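Local coordinates for lytic Polysaccharide Monooxygenase (Phytophthora infestans, PDB 6Z5Y), which binds copper as a lytic polysaccharide monooxygenase and probably cleaves pectin oxidatively in plant cell walls during infection, at residues D113-Q116 with S117-D121; A42-K45 with E46-K50. All blocks are in the same frame, centred on the assembly; numbering follows the deposited sequence.

Both contacts are local, each spanning about one helical turn of continuous chain, so neither closes a long loop. From the N terminus, contact 2 (42-45 with 46-50) comes first, on the C-terminal part of helix 36-47; contact 1 (113-116 with 117-121) follows on the short helix 115-119, just after strand 107-112. They lie in series, neither nested nor crossing. Their centres are 18 Å apart and their nearest atoms about 6 Å apart, without touching. A bridge exists all the same: Gln116 of contact 1 is hydrogen-bonded to Asp37, on the helix that carries contact 2. The two helices are thereby tied beside the copper-binding His96.

Contact 1: residues D113-Q116 with S117-D121; sequences DDCQ and SAYGD
Ser117 is held against Asp114 at the start of the short helix 115-119. Its OG donates to Asp114 OD2 over 2.7 Å, approaching on the anti side of the carboxylate and 32° out of its plane. The torsions explain the meeting: Ser117 OG stands between its own backbone N and carbonyl carbon (chi1 56°), while Asp114 CG lies anti to the backbone N and beside the carbonyl carbon (chi1 -180°), which brings OD2 to the serine. Asp114 occupies the N-cap position, and Ser117 N adds a weak capping bond to the same OD2 (3.3 Å). Two donors from one residue thus grip a single carboxylate oxygen, and the helix N terminus would be expected to favour its negative charge.

The backbone turn is supported by Ala118 N to Asp114 O (3.2 Å) and Tyr119 N to Cys115 O (3.0 Å). Cys115 also meets Tyr119 through its side chain. Cys115 SG lies 3.7 Å from Tyr119 CE2, at the ring edge; this sulfur-aromatic contact is tentative, as it holds for only the conformer described, one of two modelled. Cys115 CB meets the same edge in the ring plane, while one face of the ring carries Ala118 CB, 3.6 Å above its plane.

Gln116 has its chain extended beyond CG, so its amide reaches off the helix, where NE2 bonds to Asp37 of helix 36-47. Its side chain is about 5 Å from that of His96, a copper ligand, and so belongs to the surroundings of the metal site. Around the turn, the Cys115-Cys100 disulfide joins this helix to strand 100-104, and Tyr119 lies against Leu110 and Asn112 of strand 107-112 and Phe130 of strand 129-130.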
# COMPACT_ATOMS: atom_id res chain seq x y z
N ASP A 113 -5.07 -9.10 2.98
CA ASP A 113 -4.05 -9.97 2.37
C ASP A 113 -4.06 -9.89 0.85
O ASP A 113 -3.06 -10.28 0.20
CB ASP A 113 -4.30 -11.41 2.80
CG ASP A 113 -4.06 -11.65 4.29
OD1 ASP A 113 -3.34 -10.84 4.92
OD2 ASP A 113 -4.59 -12.65 4.76
N ASP A 114 -5.15 -9.42 0.27
CA ASP A 114 -5.22 -9.32 -1.20
C ASP A 114 -6.13 -8.16 -1.58
O ASP A 114 -7.32 -8.31 -1.78
CB ASP A 114 -5.70 -10.60 -1.86
CG ASP A 114 -5.75 -10.45 -3.37
OD1 ASP A 114 -4.79 -9.91 -3.92
OD2 ASP A 114 -6.75 -10.89 -3.97
N CYS A 115 -5.54 -6.99 -1.67
CA CYS A 115 -6.33 -5.79 -1.94
C CYS A 115 -7.07 -5.84 -3.27
O CYS A 115 -8.20 -5.32 -3.32
CB CYS A 115 -5.47 -4.54 -1.78
SG CYS A 115 -5.07 -4.42 -0.02
N GLN A 116 -6.54 -6.54 -4.25
CA GLN A 116 -7.20 -6.70 -5.56
C GLN A 116 -8.62 -7.27 -5.39
O GLN A 116 -9.53 -6.77 -6.05
CB GLN A 116 -6.34 -7.59 -6.44
CG GLN A 116 -6.92 -7.80 -7.83
CD GLN A 116 -6.00 -8.57 -8.74
OE1 GLN A 116 -5.50 -8.00 -9.71
NE2 GLN A 116 -5.73 -9.83 -8.40
N SER A 117 -8.77 -8.32 -4.59
CA SER A 117 -10.08 -8.96 -4.44
C SER A 117 -10.94 -8.19 -3.44
O SER A 117 -12.14 -8.25 -3.55
CB SER A 117 -9.96 -10.42 -4.09
OG SER A 117 -9.20 -10.65 -2.93
N ALA A 118 -10.37 -7.46 -2.51
CA ALA A 118 -11.16 -6.83 -1.43
C ALA A 118 -11.75 -5.50 -1.85
O ALA A 118 -12.81 -5.15 -1.34
CB ALA A 118 -10.31 -6.66 -0.21
N TYR A 119 -11.04 -4.73 -2.67
CA TYR A 119 -11.32 -3.27 -2.84
C TYR A 119 -11.55 -2.85 -4.27
O TYR A 119 -11.90 -1.66 -4.44
CB TYR A 119 -10.23 -2.41 -2.24
CG TYR A 119 -10.01 -2.75 -0.80
CD1 TYR A 119 -11.02 -2.62 0.15
CD2 TYR A 119 -8.77 -3.23 -0.38
CE1 TYR A 119 -10.79 -2.99 1.47
CE2 TYR A 119 -8.52 -3.54 0.94
CZ TYR A 119 -9.54 -3.46 1.86
OH TYR A 119 -9.26 -3.86 3.14
N GLY A 120 -11.37 -3.74 -5.20
CA GLY A 120 -11.74 -3.40 -6.57
C GLY A 120 -12.34 -4.58 -7.28
O GLY A 120 -12.60 -5.61 -6.64
N ASP A 121 -12.54 -4.43 -8.59
CA ASP A 121 -13.14 -5.52 -9.43
C ASP A 121 -12.05 -6.16 -10.32
O ASP A 121 -12.42 -6.94 -11.20
CB ASP A 121 -14.37 -5.00 -10.18
CG ASP A 121 -14.07 -3.98 -11.27
OD1 ASP A 121 -12.86 -3.80 -11.59
OD2 ASP A 121 -15.10 -3.54 -11.92

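Contact 2: residues A42-K45 with E46-K50; sequences ATFK and ELAPK
Ala42, Thr43 and Phe44 each accept the amide of the residue four places on, with Glu46 N to Ala42 O at 2.9 Å, Leu47 N to Thr43 O at 3.0 Å and Ala48 N to Phe44 O at 2.9 Å. This is the i to i+4 bonding of an alpha-helix, here near the C-terminal end of helix 36-47. The N-H...O angle falls along the ladder, from 153° at Glu46 to 134° at Ala48. A proline then interrupts the series: Pro49 N has no hydrogen to give, and instead Pro49 CD rests 3.3 Å from Lys45 O, so that carbonyl meets a carbon where a regular helix would present an N-H.

Among the side chains, Thr43 and Leu47 lie alongside one another and point the same way. Thr43 CG2 is the touching branch, 3.8 Å from Leu47 CD1. The threonine torsion sorts its two branches: with chi1 at -58°, CG2 stands anti to the backbone N and is turned to the leucine, while OG1 sits beside that N and bonds back to Gly39 O, one turn earlier. Leu47 CG also packs over the helix backbone, 3.4 Å from Thr43 O. A looser apolar contact joins Phe44 CE1 to Ala48 CB at 4.4 Å, the methyl approaching the ring obliquely.

Thr43 and Phe44 are the buried residues of this turn. Thr43, like Leu47, touches Trp31, in the loop between strand 21-23 and this helix, whereas the Phe44 ring meets Trp27 from the same loop and packs edge-to-face with Phe53, ahead of helix 56-60.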
# COMPACT_ATOMS: atom_id res chain seq x y z
N ALA A 42 -0.99 -17.81 -2.55
CA ALA A 42 -0.80 -19.03 -1.74
C ALA A 42 0.68 -19.22 -1.39
O ALA A 42 1.00 -19.62 -0.25
CB ALA A 42 -1.36 -20.22 -2.50
N THR A 43 1.57 -18.89 -2.33
CA THR A 43 3.03 -18.97 -2.08
C THR A 43 3.40 -17.95 -0.99
O THR A 43 4.11 -18.29 -0.05
CB THR A 43 3.83 -18.74 -3.36
OG1 THR A 43 3.45 -19.72 -4.35
CG2 THR A 43 5.31 -18.81 -3.09
N PHE A 44 2.87 -16.75 -1.09
CA PHE A 44 3.13 -15.72 -0.07
C PHE A 44 2.67 -16.25 1.30
O PHE A 44 3.40 -16.14 2.30
CB PHE A 44 2.42 -14.43 -0.48
CG PHE A 44 2.75 -13.29 0.43
CD1 PHE A 44 2.07 -13.11 1.63
CD2 PHE A 44 3.75 -12.42 0.09
CE1 PHE A 44 2.41 -12.06 2.46
CE2 PHE A 44 4.09 -11.37 0.93
CZ PHE A 44 3.43 -11.21 2.12
N LYS A 45 1.46 -16.79 1.37
CA LYS A 45 0.91 -17.30 2.64
C LYS A 45 1.80 -18.42 3.20
O LYS A 45 2.03 -18.47 4.41
CB LYS A 45 -0.53 -17.75 2.42
CG LYS A 45 -1.13 -18.32 3.68
CD LYS A 45 -2.60 -18.54 3.54
CE LYS A 45 -3.17 -19.15 4.79
NZ LYS A 45 -4.60 -19.51 4.62
N GLU A 46 2.25 -19.31 2.32
CA GLU A 46 3.09 -20.46 2.72
C GLU A 46 4.42 -19.98 3.30
O GLU A 46 4.89 -20.54 4.30
CB GLU A 46 3.40 -21.39 1.54
CG GLU A 46 4.35 -22.52 1.89
CD GLU A 46 4.67 -23.46 0.74
OE1 GLU A 46 3.98 -23.42 -0.30
OE2 GLU A 46 5.61 -24.25 0.87
N LEU A 47 5.02 -18.97 2.69
CA LEU A 47 6.40 -18.56 3.04
C LEU A 47 6.41 -17.52 4.15
O LEU A 47 7.45 -17.33 4.77
CB LEU A 47 7.08 -18.03 1.80
CG LEU A 47 7.28 -19.09 0.72
CD1 LEU A 47 8.02 -18.46 -0.44
CD2 LEU A 47 8.03 -20.27 1.28
N ALA A 48 5.33 -16.82 4.36
CA ALA A 48 5.33 -15.68 5.30
C ALA A 48 5.80 -16.09 6.71
O ALA A 48 6.66 -15.41 7.25
CB ALA A 48 3.98 -15.00 5.28
N PRO A 49 5.28 -17.17 7.36
CA PRO A 49 5.68 -17.48 8.74
C PRO A 49 7.19 -17.75 8.91
O PRO A 49 7.81 -17.22 9.83
CB PRO A 49 4.84 -18.71 9.11
CG PRO A 49 3.70 -18.74 8.12
CD PRO A 49 4.18 -18.02 6.88
N LYS A 50 7.77 -18.53 8.00
CA LYS A 50 9.20 -18.92 8.12
C LYS A 50 10.04 -17.67 7.91
O LYS A 50 11.18 -17.62 8.36
CB LYS A 50 9.59 -19.99 7.09